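Pyocin-S2 (Pseudomonas aeruginosa, PDB 5ODW) kills sensitive bacteria by breaking down their chromosomal DNA and blocking lipid synthesis, this N-terminal part probably serving in receptor binding. Local coordinates at residues C[11-19]-C[23-31]; C[44-54]-C[141-152]. All coordinates share one frame; numbering follows the deposited sequence.

Contact 1: residues C[11-19]-C[23-31]; sequences MVITHVQGG and IIQYIPARS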
loop_
_atom_site.group_PDB
_atom_site.type_symbol
_atom_site.label_atom_id
_atom_site.label_comp_id
_atom_site.label_asym_id
_atom_site.label_seq_id
_atom_site.Cartn_x
_atom_site.Cartn_y
_atom_site.Cartn_z
ATOM N N MET C 11 -9.083 -37.388 0.813
ATOM C CA MET C 11 -9.380 -38.813 0.742
ATOM C C MET C 11 -8.688 -39.494 -0.435
ATOM O O MET C 11 -8.967 -39.183 -1.590
ATOM C CB MET C 11 -10.891 -39.035 0.645
ATOM C CG MET C 11 -11.658 -38.732 1.924
ATOM S SD MET C 11 -11.871 -40.163 2.998
ATOM C CE MET C 11 -13.062 -41.108 2.055
ATOM N N VAL C 12 -7.780 -40.417 -0.136
ATOM C CA VAL C 12 -7.081 -41.163 -1.173
ATOM C C VAL C 12 -7.541 -42.612 -1.102
ATOM O O VAL C 12 -7.402 -43.259 -0.069
ATOM C CB VAL C 12 -5.558 -41.113 -0.980
ATOM C CG1 VAL C 12 -4.864 -41.985 -2.013
ATOM C CG2 VAL C 12 -5.060 -39.679 -1.055
ATOM N N ILE C 13 -8.066 -43.126 -2.208
ATOM C CA ILE C 13 -8.572 -44.495 -2.248
ATOM C C ILE C 13 -7.770 -45.394 -3.178
ATOM O O ILE C 13 -7.601 -45.087 -4.354
ATOM C CB ILE C 13 -10.048 -44.528 -2.687
ATOM C CG1 ILE C 13 -10.962 -44.164 -1.517
ATOM C CG2 ILE C 13 -10.414 -45.901 -3.224
ATOM C CD1 ILE C 13 -12.420 -44.498 -1.750
ATOM N N THR C 14 -7.292 -46.519 -2.673
ATOM C CA THR C 14 -6.519 -47.389 -3.533
ATOM C C THR C 14 -7.418 -48.458 -4.117
ATOM O O THR C 14 -7.961 -49.282 -3.391
ATOM C CB THR C 14 -5.402 -48.086 -2.751
ATOM O OG1 THR C 14 -5.964 -49.164 -1.994
ATOM C CG2 THR C 14 -4.722 -47.108 -1.809
ATOM N N HIS C 15 -7.621 -48.404 -5.426
ATOM C CA HIS C 15 -8.488 -49.375 -6.054
ATOM C C HIS C 15 -7.694 -50.586 -6.492
ATOM O O HIS C 15 -7.067 -50.593 -7.549
ATOM C CB HIS C 15 -9.213 -48.764 -7.252
ATOM C CG HIS C 15 -10.197 -47.699 -6.883
ATOM N ND1 HIS C 15 -10.004 -46.369 -7.187
ATOM C CD2 HIS C 15 -11.381 -47.768 -6.231
ATOM C CE1 HIS C 15 -11.028 -45.664 -6.741
ATOM N NE2 HIS C 15 -11.878 -46.489 -6.156
ATOM N N VAL C 16 -7.736 -51.613 -5.657
ATOM C CA VAL C 16 -7.072 -52.869 -5.960
ATOM C C VAL C 16 -7.750 -53.582 -7.118
ATOM O O VAL C 16 -7.093 -54.112 -8.011
ATOM C CB VAL C 16 -7.068 -53.798 -4.738
ATOM C CG1 VAL C 16 -7.056 -55.254 -5.175
ATOM C CG2 VAL C 16 -5.890 -53.477 -3.832
ATOM N N GLN C 17 -9.075 -53.636 -7.057
ATOM C CA GLN C 17 -9.875 -54.279 -8.087
ATOM C C GLN C 17 -9.799 -53.480 -9.377
ATOM O O GLN C 17 -9.699 -52.256 -9.351
ATOM C CB GLN C 17 -11.330 -54.400 -7.633
ATOM C CG GLN C 17 -11.542 -55.295 -6.423
ATOM C CD GLN C 17 -11.406 -56.769 -6.751
ATOM O OE1 GLN C 17 -10.482 -57.180 -7.450
ATOM N NE2 GLN C 17 -12.329 -57.575 -6.241
ATOM N N GLY C 18 -9.847 -54.165 -10.511
ATOM C CA GLY C 18 -9.784 -53.468 -11.777
ATOM C C GLY C 18 -10.984 -52.556 -11.901
ATOM O O GLY C 18 -12.105 -52.935 -11.570
ATOM N N GLY C 19 -10.744 -51.339 -12.367
ATOM C CA GLY C 19 -11.807 -50.373 -12.535
ATOM C C GLY C 19 -11.425 -49.306 -13.536
ATOM O O GLY C 19 -10.247 -49.144 -13.855
ATOM N N ILE C 23 -5.950 -46.739 -10.514
ATOM C CA ILE C 23 -5.622 -47.632 -9.379
ATOM C C ILE C 23 -5.457 -46.833 -8.055
ATOM O O ILE C 23 -5.994 -47.249 -7.028
ATOM C CB ILE C 23 -4.437 -48.600 -9.678
ATOM C CG1 ILE C 23 -4.446 -49.812 -8.717
ATOM C CG2 ILE C 23 -3.075 -47.899 -9.718
ATOM C CD1 ILE C 23 -3.941 -51.110 -9.314
ATOM N N ILE C 24 -4.782 -45.664 -8.116
ATOM C CA ILE C 24 -4.611 -44.742 -7.000
ATOM C C ILE C 24 -5.412 -43.481 -7.369
ATOM O O ILE C 24 -5.061 -42.787 -8.328
ATOM C CB ILE C 24 -3.114 -44.463 -6.714
ATOM C CG1 ILE C 24 -2.345 -45.776 -6.448
ATOM C CG2 ILE C 24 -2.970 -43.487 -5.535
ATOM C CD1 ILE C 24 -0.923 -45.777 -6.869
ATOM N N GLN C 25 -6.513 -43.221 -6.634
ATOM C CA GLN C 25 -7.423 -42.098 -6.885
ATOM C C GLN C 25 -7.416 -41.015 -5.789
ATOM O O GLN C 25 -7.476 -41.351 -4.606
ATOM C CB GLN C 25 -8.864 -42.630 -7.112
ATOM C CG GLN C 25 -9.881 -41.562 -7.526
ATOM C CD GLN C 25 -11.228 -42.114 -7.903
ATOM O OE1 GLN C 25 -11.431 -43.333 -7.957
ATOM N NE2 GLN C 25 -12.200 -41.225 -8.087
ATOM N N TYR C 26 -7.384 -39.715 -6.199
ATOM C CA TYR C 26 -7.508 -38.559 -5.306
ATOM C C TYR C 26 -8.888 -37.938 -5.519
ATOM O O TYR C 26 -9.199 -37.514 -6.637
ATOM C CB TYR C 26 -6.393 -37.497 -5.499
ATOM C CG TYR C 26 -6.508 -36.362 -4.498
ATOM C CD1 TYR C 26 -6.103 -36.528 -3.176
ATOM C CD2 TYR C 26 -7.110 -35.156 -4.847
ATOM C CE1 TYR C 26 -6.267 -35.515 -2.232
ATOM C CE2 TYR C 26 -7.286 -34.137 -3.908
ATOM C CZ TYR C 26 -6.858 -34.320 -2.601
ATOM O OH TYR C 26 -7.015 -33.323 -1.664
ATOM N N ILE C 27 -9.683 -37.864 -4.456
ATOM C CA ILE C 27 -11.011 -37.265 -4.524
ATOM C C ILE C 27 -10.997 -35.957 -3.745
ATOM O O ILE C 27 -10.625 -35.934 -2.573
ATOM C CB ILE C 27 -12.088 -38.184 -3.921
ATOM C CG1 ILE C 27 -11.909 -39.620 -4.412
ATOM C CG2 ILE C 27 -13.478 -37.666 -4.254
ATOM C CD1 ILE C 27 -10.727 -40.330 -3.791
ATOM N N PRO C 28 -11.405 -34.862 -4.396
ATOM C CA PRO C 28 -11.425 -33.538 -3.786
ATOM C C PRO C 28 -12.782 -32.859 -3.902
ATOM O O PRO C 28 -13.573 -33.207 -4.779
ATOM C CB PRO C 28 -10.440 -32.781 -4.668
ATOM C CG PRO C 28 -10.615 -33.409 -6.028
ATOM C CD PRO C 28 -11.318 -34.739 -5.857
ATOM N N ALA C 29 -13.051 -31.912 -3.008
ATOM C CA ALA C 29 -14.302 -31.158 -3.026
ATOM C C ALA C 29 -14.340 -30.227 -4.232
ATOM O O ALA C 29 -13.313 -29.668 -4.609
ATOM C CB ALA C 29 -14.452 -30.361 -1.742
ATOM N N ARG C 30 -15.512 -30.051 -4.834
ATOM C CA ARG C 30 -15.619 -29.169 -5.988
ATOM C C ARG C 30 -15.402 -27.721 -5.573
ATOM O O ARG C 30 -15.694 -27.340 -4.443
ATOM C CB ARG C 30 -16.966 -29.330 -6.693
ATOM C CG ARG C 30 -17.056 -30.547 -7.600
ATOM C CD ARG C 30 -18.244 -30.455 -8.552
ATOM N NE ARG C 30 -19.525 -30.485 -7.851
ATOM C CZ ARG C 30 -20.141 -31.598 -7.466
ATOM N NH1 ARG C 30 -19.593 -32.781 -7.711
ATOM N NH2 ARG C 30 -21.303 -31.530 -6.834
ATOM N N SER C 31 -14.899 -26.901 -6.493
ATOM C CA SER C 31 -14.656 -25.483 -6.212
ATOM C C SER C 31 -15.083 -24.520 -7.328
ATOM O O SER C 31 -14.992 -24.849 -8.509
ATOM C CB SER C 31 -13.175 -25.257 -5.893
ATOM O OG SER C 31 -12.799 -23.916 -6.153
#

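Contact 2: residues C[44-54]-C[141-152]; sequences SPYVGTGMQEY and YQSQLLASRKFY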
loop_
_atom_site.group_PDB
_atom_site.type_symbol
_atom_site.label_atom_id
_atom_site.label_comp_id
_atom_site.label_asym_id
_atom_site.label_seq_id
_atom_site.Cartn_x
_atom_site.Cartn_y
_atom_site.Cartn_z
ATOM N N SER C 44 1.058 -13.818 2.292
ATOM C CA SER C 44 -0.014 -14.814 2.217
ATOM C C SER C 44 -0.147 -15.545 3.547
ATOM O O SER C 44 0.857 -16.087 4.024
ATOM C CB SER C 44 0.284 -15.818 1.110
ATOM O OG SER C 44 -0.602 -16.920 1.108
ATOM N N PRO C 45 -1.359 -15.607 4.163
ATOM C CA PRO C 45 -1.498 -16.347 5.430
ATOM C C PRO C 45 -1.660 -17.884 5.277
ATOM O O PRO C 45 -1.660 -18.623 6.283
ATOM C CB PRO C 45 -2.734 -15.700 6.070
ATOM C CG PRO C 45 -3.334 -14.795 5.044
ATOM C CD PRO C 45 -2.645 -15.006 3.758
ATOM N N TYR C 46 -1.788 -18.370 4.019
ATOM C CA TYR C 46 -2.071 -19.780 3.705
ATOM C C TYR C 46 -0.843 -20.650 3.459
ATOM O O TYR C 46 -0.987 -21.871 3.312
ATOM C CB TYR C 46 -3.011 -19.886 2.475
ATOM C CG TYR C 46 -4.052 -18.789 2.373
ATOM C CD1 TYR C 46 -5.213 -18.831 3.137
ATOM C CD2 TYR C 46 -3.882 -17.715 1.500
ATOM C CE1 TYR C 46 -6.161 -17.811 3.068
ATOM C CE2 TYR C 46 -4.831 -16.698 1.411
ATOM C CZ TYR C 46 -5.967 -16.750 2.197
ATOM O OH TYR C 46 -6.921 -15.771 2.077
ATOM N N VAL C 47 0.351 -20.044 3.384
ATOM C CA VAL C 47 1.584 -20.783 3.062
ATOM C C VAL C 47 1.877 -21.884 4.126
ATOM O O VAL C 47 1.910 -23.068 3.771
ATOM C CB VAL C 47 2.811 -19.879 2.757
ATOM C CG1 VAL C 47 4.000 -20.722 2.331
ATOM C CG2 VAL C 47 2.487 -18.874 1.662
ATOM N N GLY C 48 2.008 -21.482 5.394
ATOM C CA GLY C 48 2.265 -22.371 6.522
ATOM C C GLY C 48 1.362 -23.582 6.570
ATOM O O GLY C 48 1.858 -24.714 6.582
ATOM N N THR C 49 0.027 -23.346 6.564
ATOM C CA THR C 49 -0.992 -24.409 6.606
ATOM C C THR C 49 -1.049 -25.181 5.272
ATOM O O THR C 49 -1.319 -26.380 5.281
ATOM C CB THR C 49 -2.363 -23.884 7.081
ATOM O OG1 THR C 49 -2.849 -22.918 6.158
ATOM C CG2 THR C 49 -2.317 -23.274 8.484
ATOM N N GLY C 50 -0.720 -24.508 4.166
ATOM C CA GLY C 50 -0.661 -25.124 2.844
ATOM C C GLY C 50 0.428 -26.170 2.737
ATOM O O GLY C 50 0.215 -27.255 2.185
ATOM N N MET C 51 1.596 -25.838 3.302
ATOM C CA MET C 51 2.771 -26.699 3.349
ATOM C C MET C 51 2.529 -27.887 4.280
ATOM O O MET C 51 2.894 -29.019 3.936
ATOM C CB MET C 51 4.018 -25.887 3.744
ATOM C CG MET C 51 4.567 -24.967 2.612
ATOM S SD MET C 51 4.510 -25.543 0.866
ATOM C CE MET C 51 5.733 -26.850 0.888
ATOM N N GLN C 52 1.851 -27.617 5.435
ATOM C CA GLN C 52 1.413 -28.554 6.483
ATOM C C GLN C 52 0.407 -29.565 5.897
ATOM O O GLN C 52 0.507 -30.755 6.200
ATOM C CB GLN C 52 0.759 -27.758 7.628
ATOM C CG GLN C 52 0.332 -28.563 8.853
ATOM C CD GLN C 52 -0.717 -27.822 9.666
ATOM O OE1 GLN C 52 -0.489 -26.700 10.161
ATOM N NE2 GLN C 52 -1.898 -28.430 9.817
ATOM N N GLU C 53 -0.560 -29.098 5.072
ATOM C CA GLU C 53 -1.581 -29.947 4.445
ATOM C C GLU C 53 -0.986 -30.816 3.344
ATOM O O GLU C 53 -1.445 -31.948 3.144
ATOM C CB GLU C 53 -2.765 -29.119 3.912
ATOM C CG GLU C 53 -3.674 -28.519 4.978
ATOM C CD GLU C 53 -4.196 -29.498 6.009
ATOM O OE1 GLU C 53 -4.959 -30.417 5.628
ATOM O OE2 GLU C 53 -3.823 -29.360 7.198
ATOM N N TYR C 54 0.042 -30.287 2.638
ATOM C CA TYR C 54 0.767 -30.973 1.569
ATOM C C TYR C 54 1.529 -32.146 2.141
ATOM O O TYR C 54 1.397 -33.255 1.636
ATOM C CB TYR C 54 1.731 -30.014 0.851
ATOM C CG TYR C 54 2.462 -30.654 -0.314
ATOM C CD1 TYR C 54 3.631 -31.385 -0.111
ATOM C CD2 TYR C 54 1.980 -30.538 -1.617
ATOM C CE1 TYR C 54 4.280 -32.016 -1.165
ATOM C CE2 TYR C 54 2.640 -31.139 -2.685
ATOM C CZ TYR C 54 3.786 -31.882 -2.451
ATOM O OH TYR C 54 4.449 -32.478 -3.488
ATOM N N TYR C 141 4.754 -26.467 -5.875
ATOM C CA TYR C 141 3.602 -26.137 -5.033
ATOM C C TYR C 141 3.878 -24.902 -4.182
ATOM O O TYR C 141 3.091 -23.954 -4.196
ATOM C CB TYR C 141 3.225 -27.354 -4.163
ATOM C CG TYR C 141 2.130 -27.145 -3.132
ATOM C CD1 TYR C 141 0.786 -27.191 -3.494
ATOM C CD2 TYR C 141 2.434 -27.034 -1.777
ATOM C CE1 TYR C 141 -0.226 -27.065 -2.541
ATOM C CE2 TYR C 141 1.433 -26.914 -0.817
ATOM C CZ TYR C 141 0.103 -26.941 -1.201
ATOM O OH TYR C 141 -0.887 -26.836 -0.252
ATOM N N GLN C 142 5.004 -24.906 -3.472
ATOM C CA GLN C 142 5.412 -23.805 -2.609
ATOM C C GLN C 142 5.623 -22.532 -3.421
ATOM O O GLN C 142 5.248 -21.468 -2.946
ATOM C CB GLN C 142 6.666 -24.175 -1.807
ATOM C CG GLN C 142 6.959 -23.211 -0.666
ATOM C CD GLN C 142 8.337 -23.368 -0.100
ATOM O OE1 GLN C 142 8.516 -23.633 1.091
ATOM N NE2 GLN C 142 9.344 -23.203 -0.939
ATOM N N SER C 143 6.169 -22.645 -4.657
ATOM C CA SER C 143 6.390 -21.529 -5.579
ATOM C C SER C 143 5.055 -20.940 -6.011
ATOM O O SER C 143 4.929 -19.716 -6.075
ATOM C CB SER C 143 7.149 -21.994 -6.807
ATOM O OG SER C 143 8.368 -22.600 -6.420
ATOM N N GLN C 144 4.052 -21.807 -6.276
ATOM C CA GLN C 144 2.695 -21.414 -6.655
ATOM C C GLN C 144 1.991 -20.686 -5.517
ATOM O O GLN C 144 1.346 -19.681 -5.783
ATOM C CB GLN C 144 1.883 -22.622 -7.109
ATOM C CG GLN C 144 2.225 -23.040 -8.517
ATOM C CD GLN C 144 1.577 -24.321 -8.922
ATOM O OE1 GLN C 144 1.740 -25.350 -8.274
ATOM N NE2 GLN C 144 0.866 -24.293 -10.041
ATOM N N LEU C 145 2.155 -21.152 -4.254
ATOM C CA LEU C 145 1.569 -20.498 -3.066
ATOM C C LEU C 145 2.160 -19.098 -2.855
ATOM O O LEU C 145 1.412 -18.143 -2.629
ATOM C CB LEU C 145 1.742 -21.349 -1.781
ATOM C CG LEU C 145 0.976 -22.699 -1.648
ATOM C CD1 LEU C 145 1.036 -23.202 -0.243
ATOM C CD2 LEU C 145 -0.483 -22.584 -2.050
ATOM N N LEU C 146 3.503 -18.989 -2.951
ATOM C CA LEU C 146 4.282 -17.747 -2.795
ATOM C C LEU C 146 3.986 -16.723 -3.910
ATOM O O LEU C 146 3.782 -15.549 -3.612
ATOM C CB LEU C 146 5.787 -18.058 -2.699
ATOM C CG LEU C 146 6.269 -18.744 -1.404
ATOM C CD1 LEU C 146 7.538 -19.501 -1.636
ATOM C CD2 LEU C 146 6.518 -17.759 -0.317
ATOM N N ALA C 147 3.896 -17.184 -5.169
ATOM C CA ALA C 147 3.576 -16.362 -6.344
ATOM C C ALA C 147 2.126 -15.901 -6.382
ATOM O O ALA C 147 1.890 -14.740 -6.686
ATOM C CB ALA C 147 3.897 -17.118 -7.623
ATOM N N SER C 148 1.156 -16.794 -6.098
ATOM C CA SER C 148 -0.270 -16.463 -6.163
ATOM C C SER C 148 -0.825 -15.724 -4.959
ATOM O O SER C 148 -1.814 -15.023 -5.104
ATOM C CB SER C 148 -1.109 -17.710 -6.430
ATOM O OG SER C 148 -1.056 -18.644 -5.365
ATOM N N ARG C 149 -0.235 -15.917 -3.768
ATOM C CA ARG C 149 -0.668 -15.352 -2.467
ATOM C C ARG C 149 -2.090 -15.790 -2.085
ATOM O O ARG C 149 -2.633 -15.298 -1.089
ATOM C CB ARG C 149 -0.561 -13.817 -2.380
ATOM C CG ARG C 149 0.723 -13.197 -2.848
ATOM C CD ARG C 149 0.628 -11.688 -2.870
ATOM N NE ARG C 149 -0.440 -11.174 -3.731
ATOM C CZ ARG C 149 -0.377 -11.081 -5.056
ATOM N NH1 ARG C 149 0.701 -11.500 -5.708
ATOM N NH2 ARG C 149 -1.397 -10.579 -5.739
ATOM N N LYS C 150 -2.689 -16.706 -2.870
ATOM C CA LYS C 150 -4.046 -17.194 -2.633
ATOM C C LYS C 150 -4.091 -18.543 -1.906
ATOM O O LYS C 150 -3.052 -19.122 -1.573
ATOM C CB LYS C 150 -4.888 -17.206 -3.923
ATOM C CG LYS C 150 -4.373 -18.047 -5.080
ATOM C CD LYS C 150 -5.096 -17.638 -6.361
ATOM C CE LYS C 150 -4.901 -18.619 -7.482
ATOM N NZ LYS C 150 -5.797 -18.317 -8.615
ATOM N N PHE C 151 -5.323 -18.986 -1.604
ATOM C CA PHE C 151 -5.644 -20.203 -0.885
ATOM C C PHE C 151 -5.093 -21.455 -1.554
ATOM O O PHE C 151 -5.240 -21.624 -2.763
ATOM C CB PHE C 151 -7.153 -20.296 -0.641
ATOM C CG PHE C 151 -7.535 -21.446 0.254
ATOM C CD1 PHE C 151 -7.164 -21.457 1.593
ATOM C CD2 PHE C 151 -8.238 -22.532 -0.248
ATOM C CE1 PHE C 151 -7.506 -22.534 2.410
ATOM C CE2 PHE C 151 -8.578 -23.603 0.576
ATOM C CZ PHE C 151 -8.198 -23.607 1.892
ATOM N N TYR C 152 -4.472 -22.331 -0.740
ATOM C CA TYR C 152 -3.797 -23.564 -1.131
ATOM C C TYR C 152 -4.689 -24.606 -1.782
ATOM O O TYR C 152 -4.232 -25.283 -2.694
ATOM C CB TYR C 152 -3.012 -24.178 0.039
ATOM C CG TYR C 152 -3.822 -24.533 1.269
ATOM C CD1 TYR C 152 -4.402 -25.794 1.407
ATOM C CD2 TYR C 152 -3.924 -23.647 2.341
ATOM C CE1 TYR C 152 -5.135 -26.134 2.544
ATOM C CE2 TYR C 152 -4.626 -23.990 3.499
ATOM C CZ TYR C 152 -5.247 -25.228 3.586
ATOM O OH TYR C 152 -5.946 -25.563 4.716
#

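Contact 1: residues C[11-19]-C[23-31]
Val12 and Tyr26 face each other across a two-stranded antiparallel beta hairpin, in which strand 12-14 pairs with strand 24-26 at 160°. They form a non-hydrogen-bonded pair, and their side chains meet at about a right angle. Val12 CG2 reaches the edge of the tyrosine ring, 3.9 Å from Tyr26 CD1. The other methyl, Val12 CG1, is anti to the backbone N (chi1 176°) and points diagonally across the hairpin, 4.3 Å from Ile24 CG2. Val12, Thr14, Ile24 and Tyr26 share this face of the hairpin, which lies against helices 47-70 and 153-204: Val12 touches Leu61, Tyr26 packs on Leu57 and Met160, and Tyr26 OH is hydrogen-bonded to Asp157.

The other face carries the hydrogen-bonded pair Ile13 and Gln25. Its backbone bonds run both ways, from Ile13 N to Gln25 O (3.0 Å) and from Gln25 N to Ile13 O (3.1 Å). The extended Gln25 side chain passes the His15 ring at a slant; Gln25 CB lies 3.7 Å from His15 CE1. The amide and imidazole planes are inclined by 43°, with Gln25 CD at the ring edge, though the model is too tight here for the exact setting of the amide to be trusted. The ring nitrogen ND1 bonds weakly to Asp22 O and not to the glutamine. One face of the same ring rests on Ile13 CG2, two residues earlier in the chain, offset toward the rim. Farther along, Ile27 bends back toward the first strand, its CD1 4.4 Å from Ile13 CB.

Backbone bonding continues beyond the paired strands at both ends. Near the turn, His15 N donates to Ile23 O; the Ile23 side chain packs on Glu75 and Glu79 of helix 72-86. At the open end, Ile27 N donates to Met11 O over 3.2 Å.

Contact 2: residues C[44-54]-C[141-152]
Gly50 meets Tyr152 and Tyr141 where the packing is tightest. Its CA lies over one face of the Tyr152 ring, 3.9 Å from the centroid, a CH-pi contact, while Leu145 CD1 comes within 4.0 Å of Gly50 CA. Tyr141 OH donates to Gly50 O (2.7 Å) from above the carbonyl plane; Tyr54 N reaches the same oxygen from the opposite face, so two donors hold it. The Tyr54 ring lies obliquely over the Tyr141 ring, its CD2 3.5 Å from Tyr141 CD2, and Met51 SD sits at the Tyr141 edge, a Met-aromatic contact. Tyr54, Met51, Tyr141 and Leu145 fill an antiparallel helix pair, in which the axes of helices 47-54 and 141-148 approach to 10.4 Å, their directions 160° apart; Tyr152 comes from the segment after the second helix. There, too, Phe151 packs closely, its edge toward the Tyr46 face in an offset edge-to-face pair with planes at 90°. Buried Ser44 OG gives a weak bond to Arg149 O and accepts a weak one from Tyr46 N ahead of the helix. Packing is looser at the partly exposed margin, where Glu53 lends its aliphatic part, CG lying 3.7 Å from Tyr152 CE1, and its carboxylate has a long, weak ion pair with Lys56.

In the fold
Contact 1 is a surface hairpin and contact 2 a partly buried helix pair; their centres are about 24 Å apart and they do not touch. They follow in series along the chain, strand 24-26 leading on to helix 47-70. That helix serves both, carrying residues of contact 2 near its start and presenting Leu57, Leu61 and Ser64 to the hairpin farther on. Helix 153-204 likewise borders each, with Met160 touching both Tyr26 and Tyr54. Backbone hydrogen bonds dominate contact 1, whereas aromatic side chains round a glycine dominate contact 2. The chain of another protein approaches contact 1 only at Arg30 and Ser31, but much more of contact 2, consistent with a receptor-binding role.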